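Side-chain contacts in sugar kinase, pfkB family (PDB 2AJR), which probably acts as a phosphofructokinase of the pfkB family, transferring phosphate from ATP to a sugar phosphate: residues G51-N56 with F180-P185; V280-K285 with A294-A299; D221-L226 with N245-T250. All coordinates share one frame; numbering follows the deposited sequence.

Contact 1: G51-N56 with F180-P185; sequences GGKGIN and FVEQTP. With ACT (acetate ion), chain D.
Lys53 reaches across to Glu182 in a single salt bridge that joins the start of helix 53-63 to the end of strand 178-182, in the middle of the ribokinase-like fold. Going along 180-185, Phe180 and Val181 come first and build the strand into the parallel part of the large sheet: the backbone of Phe180 bonds to Val150 and Ile152, that of Val181 to Val200 and Lys202. Glu182, the last strand residue, carries the contact. With CG anti to the backbone N (chi1 -178°) and the chain extended beyond it, its carboxylate is held well off the strand. Lys53 arrives nearly at right angles, its chain bent at chi3 and chi4, and NZ lies 2.7 Å from OE1 of Glu182. The ammonium stands above the carboxylate plane, 58° out of it, and does not meet OE1 in the plane of the group. OE2 of Glu182 is farther from Lys53 NZ, at 3.2 Å. Next, Gln183 turns its amide NE2 to Gly154 O, and Thr184 takes the N-cap position of the helix that Pro185 opens.

In the partner segment, Gly52 is the N-cap of helix 53-63, within the glycine-rich Gly-Gly-Lys-Gly signature of the family. An acetate, probably from the crystallisation liquor, sits by this helix start, where Asn56 ND2 gives its OXT a weak hydrogen bond of 3.3 Å. The same ND2 bonds Asp273, which also forms a salt bridge with Lys53 NZ. One ammonium thus joins two acids, Glu182 and Asp273, whose oxygens lie close together, and ties both carboxylates to the start of helix 53-63 in this partly buried spot.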
ATOM      1  N   GLY A  51       1.902  -3.443  13.287  1.00 33.56           N
ATOM      2  CA  GLY A  51       2.049  -4.873  13.150  1.00 32.21           C
ATOM      3  C   GLY A  51       3.495  -5.325  13.215  1.00 32.35           C
ATOM      4  O   GLY A  51       4.380  -4.568  13.609  1.00 32.74           O
ATOM      5  N   GLY A  52       3.735  -6.566  12.811  1.00 32.59           N
ATOM      6  CA  GLY A  52       4.969  -7.257  13.150  1.00 34.27           C
ATOM      7  C   GLY A  52       4.634  -8.155  14.317  1.00 34.62           C
ATOM      8  O   GLY A  52       3.884  -7.768  15.206  1.00 35.43           O
ATOM      9  N   LYS A  53       5.177  -9.357  14.319  1.00 35.51           N
ATOM     10  CA  LYS A  53       4.715 -10.376  15.258  1.00 37.24           C
ATOM     11  C   LYS A  53       4.857  -9.969  16.734  1.00 35.71           C
ATOM     12  O   LYS A  53       3.917 -10.133  17.507  1.00 37.44           O
ATOM     13  CB  LYS A  53       5.392 -11.718  14.956  1.00 36.91           C
ATOM     14  CG  LYS A  53       4.957 -12.262  13.575  1.00 44.05           C
ATOM     15  CD  LYS A  53       5.422 -13.707  13.265  1.00 39.80           C
ATOM     16  CE  LYS A  53       4.252 -14.558  12.748  1.00 47.94           C
ATOM     17  NZ  LYS A  53       3.255 -14.903  13.880  1.00 50.63           N
ATOM     18  N   GLY A  54       5.997  -9.409  17.114  1.00 33.81           N
ATOM     19  CA  GLY A  54       6.233  -9.037  18.503  1.00 34.55           C
ATOM     20  C   GLY A  54       5.402  -7.842  18.945  1.00 35.36           C
ATOM     21  O   GLY A  54       4.969  -7.744  20.101  1.00 36.41           O
ATOM     22  N   ILE A  55       5.180  -6.927  18.013  1.00 34.08           N
ATOM     23  CA  ILE A  55       4.334  -5.781  18.257  1.00 32.55           C
ATOM     24  C   ILE A  55       2.886  -6.213  18.482  1.00 32.68           C
ATOM     25  O   ILE A  55       2.217  -5.680  19.364  1.00 30.73           O
ATOM     26  CB  ILE A  55       4.481  -4.748  17.112  1.00 31.72           C
ATOM     27  CG1 ILE A  55       5.840  -4.050  17.268  1.00 31.49           C
ATOM     28  CG2 ILE A  55       3.337  -3.732  17.127  1.00 24.54           C
ATOM     29  CD1 ILE A  55       6.037  -2.856  16.381  1.00 35.56           C
ATOM     30  N   ASN A  56       2.419  -7.189  17.698  1.00 33.21           N
ATOM     31  CA  ASN A  56       1.060  -7.714  17.859  1.00 33.11           C
ATOM     32  C   ASN A  56       0.953  -8.431  19.220  1.00 32.22           C
ATOM     33  O   ASN A  56      -0.096  -8.385  19.867  1.00 30.55           O
ATOM     34  CB  ASN A  56       0.652  -8.687  16.729  1.00 32.30           C
ATOM     35  CG  ASN A  56       0.521  -8.029  15.335  1.00 33.01           C
ATOM     36  OD1 ASN A  56       0.094  -6.881  15.173  1.00 31.28           O
ATOM     37  ND2 ASN A  56       0.847  -8.808  14.316  1.00 37.28           N
ATOM     38  N   PHE A 180      10.459 -17.050  24.728  1.00 35.03           N
ATOM     39  CA  PHE A 180       9.519 -17.562  23.701  1.00 34.76           C
ATOM     40  C   PHE A 180      10.038 -17.163  22.320  1.00 34.68           C
ATOM     41  O   PHE A 180      10.374 -15.989  22.123  1.00 34.46           O
ATOM     42  CB  PHE A 180       8.143 -16.903  23.832  1.00 34.43           C
ATOM     43  CG  PHE A 180       7.432 -17.187  25.117  1.00 37.03           C
ATOM     44  CD1 PHE A 180       7.787 -16.522  26.287  1.00 36.92           C
ATOM     45  CD2 PHE A 180       6.365 -18.081  25.153  1.00 39.11           C
ATOM     46  CE1 PHE A 180       7.106 -16.765  27.483  1.00 38.85           C
ATOM     47  CE2 PHE A 180       5.674 -18.322  26.344  1.00 38.71           C
ATOM     48  CZ  PHE A 180       6.050 -17.663  27.512  1.00 33.84           C
ATOM     49  N   VAL A 181      10.077 -18.091  21.361  1.00 35.06           N
ATOM     50  CA  VAL A 181      10.414 -17.724  19.981  1.00 35.32           C
ATOM     51  C   VAL A 181       9.385 -18.230  18.982  1.00 36.17           C
ATOM     52  O   VAL A 181       8.967 -19.379  19.057  1.00 35.82           O
ATOM     53  CB  VAL A 181      11.798 -18.258  19.569  1.00 36.42           C
ATOM     54  CG1 VAL A 181      12.013 -18.039  18.086  1.00 35.03           C
ATOM     55  CG2 VAL A 181      12.898 -17.587  20.373  1.00 32.46           C
ATOM     56  N   GLU A 182       8.980 -17.364  18.052  1.00 38.86           N
ATOM     57  CA  GLU A 182       8.211 -17.773  16.860  1.00 40.92           C
ATOM     58  C   GLU A 182       8.923 -17.267  15.600  1.00 39.31           C
ATOM     59  O   GLU A 182       8.851 -16.089  15.290  1.00 40.99           O
ATOM     60  CB  GLU A 182       6.744 -17.271  16.901  1.00 38.92           C
ATOM     61  CG  GLU A 182       5.893 -17.724  15.665  1.00 43.49           C
ATOM     62  CD  GLU A 182       4.451 -17.165  15.617  1.00 47.87           C
ATOM     63  OE1 GLU A 182       4.184 -16.056  16.146  1.00 64.33           O
ATOM     64  OE2 GLU A 182       3.582 -17.852  15.033  1.00 63.71           O
ATOM     65  N   GLN A 183       9.613 -18.144  14.875  1.00 38.81           N
ATOM     66  CA  GLN A 183      10.336 -17.740  13.663  1.00 39.02           C
ATOM     67  C   GLN A 183      10.351 -18.846  12.635  1.00 37.45           C
ATOM     68  O   GLN A 183      10.071 -19.984  12.953  1.00 39.32           O
ATOM     69  CB  GLN A 183      11.768 -17.327  13.999  1.00 36.46           C
ATOM     70  CG  GLN A 183      11.811 -16.025  14.786  1.00 43.98           C
ATOM     71  CD  GLN A 183      13.213 -15.452  14.996  1.00 43.34           C
ATOM     72  OE1 GLN A 183      14.111 -16.133  15.479  1.00 44.49           O
ATOM     73  NE2 GLN A 183      13.384 -14.169  14.668  1.00 52.35           N
ATOM     74  N   THR A 184      10.694 -18.499  11.402  1.00 36.96           N
ATOM     75  CA  THR A 184      10.751 -19.452  10.308  1.00 36.58           C
ATOM     76  C   THR A 184      11.917 -20.434  10.518  1.00 38.23           C
ATOM     77  O   THR A 184      12.858 -20.148  11.273  1.00 38.00           O
ATOM     78  CB  THR A 184      10.893 -18.736   8.937  1.00 36.39           C
ATOM     79  OG1 THR A 184      12.154 -18.049   8.875  1.00 39.26           O
ATOM     80  CG2 THR A 184       9.732 -17.737   8.713  1.00 25.32           C
ATOM     81  N   PRO A 185      11.844 -21.611   9.873  1.00 38.36           N
ATOM     82  CA  PRO A 185      12.858 -22.648  10.053  1.00 39.53           C
ATOM     83  C   PRO A 185      14.286 -22.154   9.885  1.00 41.09           C
ATOM     84  O   PRO A 185      15.148 -22.455  10.714  1.00 41.32           O
ATOM     85  CB  PRO A 185      12.510 -23.653   8.958  1.00 39.58           C
ATOM     86  CG  PRO A 185      11.049 -23.524   8.830  1.00 39.93           C
ATOM     87  CD  PRO A 185      10.768 -22.066   8.976  1.00 37.23           C
TER
HETATM   88  C   ACT D 321       2.418  -8.937  10.258  1.00 39.16           C
HETATM   89  O   ACT D 321       2.547  -8.329   9.116  1.00 36.56           O
HETATM   90  OXT ACT D 321       1.466  -8.594  11.036  1.00 39.69           O
HETATM   91  CH3 ACT D 321       3.375  -9.994  10.729  1.00 32.50           C

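Contact 2: V280-K285 with A294-A299; sequences VYYFIK and AKFGFA
Phe296 reaches over to Tyr281 and Tyr282, two successive residues of the neighbouring helix, and makes the aromatic join between helices 271-286 and 290-304. These helices follow one another in the chain with a short link between them, and both belong to the helical layer on one face of the large sheet of the ribokinase-like fold. The CA atoms nearest each other across the two segments are those of Tyr282 and Phe296, 7.1 Å apart.

The two tyrosines meet the phenylalanine in different ways. The rings of Tyr281 and Phe296 are nearly parallel, with 18° between their planes, but they have slid past each other until they barely overlap, and their centroids stand 5.6 Å apart. The closest atoms of the pair are Tyr281 CD2 and Phe296 CE2, 3.6 Å apart and meeting at a slant. Tyr282 instead comes to the root of the phenylalanine: its CD2 lies 3.8 Å from CB of Phe296. Phe296 can serve both because CG is anti to the backbone N (chi1 -171°), which sends the ring outward to Tyr281 while leaving CB beside Tyr282.

Further neighbours complete the cluster. Leu315 touches both Tyr281 and Phe296, and Ile318 of the same helix 315-319 packs on Phe296, while Tyr282 meets His286 edge-to-face. No hydrogen bond crosses between 280-285 and 294-299, so carbon contacts alone link these segments. One turn on from Tyr281, the aliphatic part of Lys285 lies over a face of the tyrosine ring, with CG 3.6 Å above the Tyr281 plane and displaced toward the rim.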
ATOM      1  N   VAL A 280       2.183 -16.392  26.785  1.00 34.75           N
ATOM      2  CA  VAL A 280       2.928 -15.494  27.662  1.00 34.07           C
ATOM      3  C   VAL A 280       2.073 -15.162  28.889  1.00 34.56           C
ATOM      4  O   VAL A 280       2.529 -15.323  30.019  1.00 36.85           O
ATOM      5  CB  VAL A 280       3.408 -14.202  26.949  1.00 33.56           C
ATOM      6  CG1 VAL A 280       4.213 -13.335  27.915  1.00 25.88           C
ATOM      7  CG2 VAL A 280       4.255 -14.556  25.754  1.00 28.91           C
ATOM      8  N   TYR A 281       0.827 -14.757  28.661  1.00 34.80           N
ATOM      9  CA  TYR A 281      -0.118 -14.459  29.745  1.00 35.72           C
ATOM     10  C   TYR A 281      -0.285 -15.624  30.725  1.00 36.65           C
ATOM     11  O   TYR A 281      -0.330 -15.409  31.936  1.00 38.25           O
ATOM     12  CB  TYR A 281      -1.487 -14.079  29.174  1.00 35.71           C
ATOM     13  CG  TYR A 281      -2.576 -13.858  30.204  1.00 36.19           C
ATOM     14  CD1 TYR A 281      -2.773 -12.608  30.773  1.00 41.70           C
ATOM     15  CD2 TYR A 281      -3.425 -14.892  30.596  1.00 42.11           C
ATOM     16  CE1 TYR A 281      -3.775 -12.385  31.720  1.00 40.81           C
ATOM     17  CE2 TYR A 281      -4.442 -14.674  31.544  1.00 39.15           C
ATOM     18  CZ  TYR A 281      -4.602 -13.419  32.097  1.00 37.85           C
ATOM     19  OH  TYR A 281      -5.580 -13.178  33.024  1.00 39.50           O
ATOM     20  N   TYR A 282      -0.400 -16.839  30.207  1.00 35.91           N
ATOM     21  CA  TYR A 282      -0.636 -17.993  31.065  1.00 38.18           C
ATOM     22  C   TYR A 282       0.578 -18.238  31.934  1.00 38.91           C
ATOM     23  O   TYR A 282       0.450 -18.519  33.127  1.00 39.34           O
ATOM     24  CB  TYR A 282      -0.932 -19.267  30.256  1.00 38.68           C
ATOM     25  CG  TYR A 282      -1.417 -20.416  31.128  1.00 37.30           C
ATOM     26  CD1 TYR A 282      -0.533 -21.181  31.886  1.00 35.63           C
ATOM     27  CD2 TYR A 282      -2.772 -20.718  31.208  1.00 41.48           C
ATOM     28  CE1 TYR A 282      -0.996 -22.220  32.708  1.00 39.82           C
ATOM     29  CE2 TYR A 282      -3.243 -21.755  32.018  1.00 40.18           C
ATOM     30  CZ  TYR A 282      -2.360 -22.500  32.763  1.00 39.62           C
ATOM     31  OH  TYR A 282      -2.864 -23.521  33.542  1.00 37.80           O
ATOM     32  N   PHE A 283       1.750 -18.171  31.313  1.00 39.51           N
ATOM     33  CA  PHE A 283       3.009 -18.310  32.027  1.00 40.18           C
ATOM     34  C   PHE A 283       3.074 -17.293  33.165  1.00 40.84           C
ATOM     35  O   PHE A 283       3.236 -17.673  34.329  1.00 41.71           O
ATOM     36  CB  PHE A 283       4.185 -18.128  31.068  1.00 40.97           C
ATOM     37  CG  PHE A 283       5.523 -18.191  31.733  1.00 40.81           C
ATOM     38  CD1 PHE A 283       5.961 -19.358  32.317  1.00 43.05           C
ATOM     39  CD2 PHE A 283       6.349 -17.084  31.763  1.00 43.49           C
ATOM     40  CE1 PHE A 283       7.190 -19.422  32.924  1.00 43.50           C
ATOM     41  CE2 PHE A 283       7.578 -17.146  32.370  1.00 42.21           C
ATOM     42  CZ  PHE A 283       7.999 -18.317  32.950  1.00 42.96           C
ATOM     43  N   ILE A 284       2.908 -16.012  32.839  1.00 40.82           N
ATOM     44  CA  ILE A 284       2.937 -14.964  33.860  1.00 41.13           C
ATOM     45  C   ILE A 284       1.923 -15.203  34.984  1.00 42.69           C
ATOM     46  O   ILE A 284       2.277 -15.111  36.158  1.00 43.87           O
ATOM     47  CB  ILE A 284       2.665 -13.578  33.272  1.00 42.23           C
ATOM     48  CG1 ILE A 284       3.840 -13.117  32.400  1.00 39.06           C
ATOM     49  CG2 ILE A 284       2.409 -12.578  34.394  1.00 40.66           C
ATOM     50  CD1 ILE A 284       3.710 -11.686  31.963  1.00 40.23           C
ATOM     51  N   LYS A 285       0.677 -15.518  34.625  1.00 43.54           N
ATOM     52  CA  LYS A 285      -0.403 -15.586  35.612  1.00 44.57           C
ATOM     53  C   LYS A 285      -0.471 -16.917  36.374  1.00 44.74           C
ATOM     54  O   LYS A 285      -0.553 -16.908  37.595  1.00 44.65           O
ATOM     55  CB  LYS A 285      -1.767 -15.259  34.983  1.00 44.27           C
ATOM     56  CG  LYS A 285      -1.945 -13.804  34.515  1.00 46.94           C
ATOM     57  CD  LYS A 285      -1.629 -12.742  35.593  1.00 48.77           C
ATOM     58  CE  LYS A 285      -1.981 -11.314  35.126  1.00 48.64           C
ATOM     59  NZ  LYS A 285      -1.414 -10.223  35.994  1.00 46.16           N
ATOM     60  N   ALA A 294      -0.160 -24.057  26.123  1.00 36.71           N
ATOM     61  CA  ALA A 294      -0.488 -24.251  24.710  1.00 35.88           C
ATOM     62  C   ALA A 294      -2.003 -24.235  24.468  1.00 35.36           C
ATOM     63  O   ALA A 294      -2.462 -23.699  23.462  1.00 35.65           O
ATOM     64  CB  ALA A 294       0.117 -25.534  24.197  1.00 35.18           C
ATOM     65  N   LYS A 295      -2.769 -24.809  25.396  1.00 34.42           N
ATOM     66  CA  LYS A 295      -4.233 -24.853  25.281  1.00 34.80           C
ATOM     67  C   LYS A 295      -4.834 -23.466  25.340  1.00 34.43           C
ATOM     68  O   LYS A 295      -5.766 -23.146  24.601  1.00 35.05           O
ATOM     69  CB  LYS A 295      -4.853 -25.718  26.391  1.00 33.65           C
ATOM     70  CG  LYS A 295      -4.767 -27.233  26.117  1.00 35.56           C
ATOM     71  CD  LYS A 295      -5.021 -28.090  27.360  1.00 36.22           C
ATOM     72  CE  LYS A 295      -6.490 -28.071  27.797  1.00 37.48           C
ATOM     73  NZ  LYS A 295      -6.715 -28.873  29.033  1.00 31.96           N
ATOM     74  N   PHE A 296      -4.315 -22.652  26.249  1.00 33.76           N
ATOM     75  CA  PHE A 296      -4.781 -21.289  26.381  1.00 34.21           C
ATOM     76  C   PHE A 296      -4.358 -20.490  25.145  1.00 35.28           C
ATOM     77  O   PHE A 296      -5.116 -19.657  24.646  1.00 35.66           O
ATOM     78  CB  PHE A 296      -4.231 -20.650  27.657  1.00 34.21           C
ATOM     79  CG  PHE A 296      -4.836 -19.308  27.974  1.00 33.18           C
ATOM     80  CD1 PHE A 296      -6.026 -19.220  28.670  1.00 34.52           C
ATOM     81  CD2 PHE A 296      -4.214 -18.142  27.578  1.00 29.01           C
ATOM     82  CE1 PHE A 296      -6.588 -17.992  28.964  1.00 32.77           C
ATOM     83  CE2 PHE A 296      -4.764 -16.915  27.870  1.00 35.89           C
ATOM     84  CZ  PHE A 296      -5.960 -16.837  28.562  1.00 34.06           C
ATOM     85  N   GLY A 297      -3.157 -20.762  24.644  1.00 35.43           N
ATOM     86  CA  GLY A 297      -2.678 -20.138  23.425  1.00 34.81           C
ATOM     87  C   GLY A 297      -3.613 -20.455  22.280  1.00 35.26           C
ATOM     88  O   GLY A 297      -3.996 -19.559  21.519  1.00 37.02           O
ATOM     89  N   PHE A 298      -4.007 -21.726  22.183  1.00 33.78           N
ATOM     90  CA  PHE A 298      -4.862 -22.198  21.094  1.00 32.42           C
ATOM     91  C   PHE A 298      -6.212 -21.501  21.173  1.00 31.34           C
ATOM     92  O   PHE A 298      -6.740 -21.074  20.160  1.00 31.61           O
ATOM     93  CB  PHE A 298      -5.021 -23.734  21.140  1.00 32.97           C
ATOM     94  CG  PHE A 298      -5.551 -24.334  19.864  1.00 31.73           C
ATOM     95  CD1 PHE A 298      -6.919 -24.431  19.638  1.00 32.55           C
ATOM     96  CD2 PHE A 298      -4.684 -24.788  18.883  1.00 31.47           C
ATOM     97  CE1 PHE A 298      -7.406 -24.969  18.453  1.00 32.54           C
ATOM     98  CE2 PHE A 298      -5.162 -25.332  17.698  1.00 31.71           C
ATOM     99  CZ  PHE A 298      -6.524 -25.428  17.484  1.00 31.49           C
ATOM    100  N   ALA A 299      -6.744 -21.362  22.383  1.00 31.59           N
ATOM    101  CA  ALA A 299      -7.996 -20.639  22.607  1.00 30.98           C
ATOM    102  C   ALA A 299      -7.922 -19.215  22.055  1.00 31.92           C
ATOM    103  O   ALA A 299      -8.851 -18.763  21.385  1.00 31.50           O
ATOM    104  CB  ALA A 299      -8.333 -20.611  24.088  1.00 28.48           C
TER

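Contact 3: D221-L226 with N245-T250; sequences DDYVKL and NDIVAT
The ring of Tyr223 is the flat group here: it meets Tyr241 edge-to-face, and the methyl CD1 of Ile247 approaches it at a slant. The closer contact of Ile247 is with the stem of the tyrosine, where CD1 comes to 3.4 Å from Tyr223 CB, a tight fit for two carbons. Val239 and Leu217 also touch Tyr223.

Ile247 sets that methyl against the helix backbone as well as the side chain. Its CG1 lies beside its own backbone N (chi1 -64°), and chi2, at 144°, departs from a staggered value and leaves Ile247 CD1 4.0 Å from Tyr223 C and 4.2 Å from Val224 N. Val224 adds a looser touch, CG2 to Ile247 CD1 at 4.3 Å. Of the CA atoms, those of Val224 and Ile247 are nearest each other across the segments, 6.9 Å apart.

In the three-layered alpha/beta/alpha fold of the ribokinase clan, this is where a helix covers the large sheet. Helix 220-233 leads into strand 236-241, and strand 245-249 returns antiparallel beside it, bonded through the backbones of Ile247 and Val239. The strand turns Ile247 to helix 220-233, where Phe220 and Ala227 also pack on it, while Val248 faces the other layer. In Tyr223 the bond from CA to CB heads for the strand, but with CG beside the backbone N (chi1 -73°) the ring then leads away, leaving CB as the atom that receives Ile247 CD1.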
ATOM      1  N   ASP A 221       3.786 -37.915  11.255  1.00 34.97           N
ATOM      2  CA  ASP A 221       4.977 -38.376  11.982  1.00 35.10           C
ATOM      3  C   ASP A 221       6.169 -37.437  11.815  1.00 36.71           C
ATOM      4  O   ASP A 221       6.978 -37.281  12.739  1.00 39.18           O
ATOM      5  CB  ASP A 221       5.399 -39.785  11.563  1.00 34.91           C
ATOM      6  CG  ASP A 221       5.845 -40.624  12.746  1.00 42.34           C
ATOM      7  OD1 ASP A 221       5.001 -40.885  13.644  1.00 52.41           O
ATOM      8  OD2 ASP A 221       7.032 -41.012  12.787  1.00 49.46           O
ATOM      9  N   ASP A 222       6.295 -36.813  10.651  1.00 34.28           N
ATOM     10  CA  ASP A 222       7.323 -35.794  10.477  1.00 33.01           C
ATOM     11  C   ASP A 222       7.112 -34.621  11.406  1.00 31.74           C
ATOM     12  O   ASP A 222       8.051 -34.148  12.046  1.00 32.29           O
ATOM     13  CB  ASP A 222       7.338 -35.276   9.048  1.00 33.42           C
ATOM     14  CG  ASP A 222       7.623 -36.361   8.064  1.00 34.24           C
ATOM     15  OD1 ASP A 222       8.542 -37.162   8.349  1.00 39.35           O
ATOM     16  OD2 ASP A 222       6.928 -36.425   7.020  1.00 35.18           O
ATOM     17  N   TYR A 223       5.885 -34.130  11.461  1.00 30.65           N
ATOM     18  CA  TYR A 223       5.598 -33.006  12.332  1.00 30.81           C
ATOM     19  C   TYR A 223       5.834 -33.405  13.787  1.00 31.25           C
ATOM     20  O   TYR A 223       6.292 -32.579  14.582  1.00 27.91           O
ATOM     21  CB  TYR A 223       4.169 -32.512  12.148  1.00 31.65           C
ATOM     22  CG  TYR A 223       3.958 -31.766  10.869  1.00 30.32           C
ATOM     23  CD1 TYR A 223       3.748 -32.442   9.675  1.00 31.49           C
ATOM     24  CD2 TYR A 223       3.970 -30.388  10.850  1.00 30.08           C
ATOM     25  CE1 TYR A 223       3.549 -31.762   8.511  1.00 30.28           C
ATOM     26  CE2 TYR A 223       3.800 -29.696   9.689  1.00 31.70           C
ATOM     27  CZ  TYR A 223       3.586 -30.382   8.525  1.00 32.75           C
ATOM     28  OH  TYR A 223       3.389 -29.680   7.381  1.00 36.30           O
ATOM     29  N   VAL A 224       5.552 -34.675  14.121  1.00 31.04           N
ATOM     30  CA  VAL A 224       5.766 -35.145  15.482  1.00 30.14           C
ATOM     31  C   VAL A 224       7.251 -35.247  15.756  1.00 30.95           C
ATOM     32  O   VAL A 224       7.703 -34.784  16.787  1.00 31.96           O
ATOM     33  CB  VAL A 224       5.033 -36.453  15.782  1.00 30.51           C
ATOM     34  CG1 VAL A 224       5.383 -36.983  17.186  1.00 26.77           C
ATOM     35  CG2 VAL A 224       3.532 -36.226  15.668  1.00 26.71           C
ATOM     36  N   LYS A 225       8.019 -35.812  14.833  1.00 33.00           N
ATOM     37  CA  LYS A 225       9.474 -35.895  15.031  1.00 33.66           C
ATOM     38  C   LYS A 225      10.057 -34.480  15.214  1.00 34.94           C
ATOM     39  O   LYS A 225      10.948 -34.267  16.048  1.00 35.86           O
ATOM     40  CB  LYS A 225      10.190 -36.643  13.891  1.00 32.59           C
ATOM     41  CG  LYS A 225      10.340 -38.166  14.089  1.00 37.17           C
ATOM     42  N   LEU A 226       9.549 -33.509  14.465  1.00 34.77           N
ATOM     43  CA  LEU A 226      10.056 -32.141  14.601  1.00 35.18           C
ATOM     44  C   LEU A 226       9.742 -31.545  15.986  1.00 33.95           C
ATOM     45  O   LEU A 226      10.596 -30.926  16.618  1.00 34.03           O
ATOM     46  CB  LEU A 226       9.510 -31.240  13.496  1.00 35.12           C
ATOM     47  CG  LEU A 226       9.981 -29.780  13.606  1.00 37.17           C
ATOM     48  CD1 LEU A 226      11.490 -29.687  13.344  1.00 20.82           C
ATOM     49  CD2 LEU A 226       9.151 -28.871  12.658  1.00 34.71           C
ATOM     50  N   ASN A 245      -4.593 -27.124  13.817  1.00 37.39           N
ATOM     51  CA  ASN A 245      -4.159 -28.007  14.883  1.00 35.70           C
ATOM     52  C   ASN A 245      -2.739 -27.673  15.263  1.00 36.64           C
ATOM     53  O   ASN A 245      -2.017 -26.999  14.512  1.00 37.17           O
ATOM     54  CB  ASN A 245      -4.199 -29.460  14.447  1.00 36.11           C
ATOM     55  CG  ASN A 245      -5.424 -29.792  13.652  1.00 33.93           C
ATOM     56  OD1 ASN A 245      -6.488 -30.025  14.217  1.00 28.12           O
ATOM     57  ND2 ASN A 245      -5.284 -29.805  12.317  1.00 23.64           N
ATOM     58  N   ASP A 246      -2.341 -28.145  16.438  1.00 37.68           N
ATOM     59  CA  ASP A 246      -0.990 -27.925  16.941  1.00 37.13           C
ATOM     60  C   ASP A 246      -0.512 -29.123  17.753  1.00 34.77           C
ATOM     61  O   ASP A 246      -1.208 -29.619  18.644  1.00 34.46           O
ATOM     62  CB  ASP A 246      -0.932 -26.647  17.785  1.00 38.46           C
ATOM     63  CG  ASP A 246      -0.985 -25.375  16.934  1.00 45.16           C
ATOM     64  OD1 ASP A 246       0.010 -25.062  16.226  1.00 46.61           O
ATOM     65  OD2 ASP A 246      -2.023 -24.686  16.982  1.00 53.68           O
ATOM     66  N   ILE A 247       0.682 -29.588  17.419  1.00 33.41           N
ATOM     67  CA  ILE A 247       1.347 -30.627  18.171  1.00 32.67           C
ATOM     68  C   ILE A 247       2.123 -29.926  19.268  1.00 32.35           C
ATOM     69  O   ILE A 247       2.882 -29.006  18.995  1.00 34.23           O
ATOM     70  CB  ILE A 247       2.299 -31.435  17.272  1.00 33.07           C
ATOM     71  CG1 ILE A 247       1.494 -32.162  16.190  1.00 31.34           C
ATOM     72  CG2 ILE A 247       3.098 -32.430  18.097  1.00 32.79           C
ATOM     73  CD1 ILE A 247       2.185 -32.246  14.873  1.00 26.34           C
ATOM     74  N   VAL A 248       1.890 -30.329  20.505  1.00 30.55           N
ATOM     75  CA  VAL A 248       2.607 -29.802  21.632  1.00 29.92           C
ATOM     76  C   VAL A 248       3.470 -30.923  22.174  1.00 31.57           C
ATOM     77  O   VAL A 248       2.949 -31.969  22.565  1.00 32.76           O
ATOM     78  CB  VAL A 248       1.639 -29.320  22.701  1.00 29.41           C
ATOM     79  CG1 VAL A 248       2.401 -28.745  23.891  1.00 30.88           C
ATOM     80  CG2 VAL A 248       0.697 -28.279  22.108  1.00 27.84           C
ATOM     81  N   ALA A 249       4.785 -30.724  22.158  1.00 32.14           N
ATOM     82  CA  ALA A 249       5.736 -31.713  22.665  1.00 31.88           C
ATOM     83  C   ALA A 249       6.467 -31.154  23.885  1.00 33.83           C
ATOM     84  O   ALA A 249       6.973 -30.019  23.849  1.00 34.72           O
ATOM     85  CB  ALA A 249       6.743 -32.084  21.582  1.00 31.10           C
ATOM     86  N   THR A 250       6.490 -31.943  24.964  1.00 33.99           N
ATOM     87  CA  THR A 250       7.314 -31.657  26.138  1.00 34.66           C
ATOM     88  C   THR A 250       8.173 -32.872  26.429  1.00 37.67           C
ATOM     89  O   THR A 250       8.153 -33.864  25.688  1.00 38.10           O
ATOM     90  CB  THR A 250       6.481 -31.309  27.414  1.00 34.32           C
ATOM     91  OG1 THR A 250       5.996 -32.507  28.044  1.00 33.89           O
ATOM     92  CG2 THR A 250       5.326 -30.386  27.084  1.00 27.15           C
TER

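How the contacts relate
Contacts 1 and 3 both reach the large sheet, at strands 178-182 and 245-249, and contact 2 lies in the helical layer that touches each of them. Phe180 CZ is 3.8 Å from Val280 CA, joining contact 1 to contact 2, and Ala294 CB is 3.5 Å from Val248 CG2, joining contact 2 to contact 3. Contacts 1 and 3 do not touch; their nearest atoms are about 7 Å apart. The centre of contact 1 lies about 3 Å from the centre of the chain, with the Lys53 side chain about 13 Å from the bound magnesium ion. The Phe296 side chain of contact 2 is about 12 Å from that of Ala304, at the magnesium site, while contact 3 lies away from it.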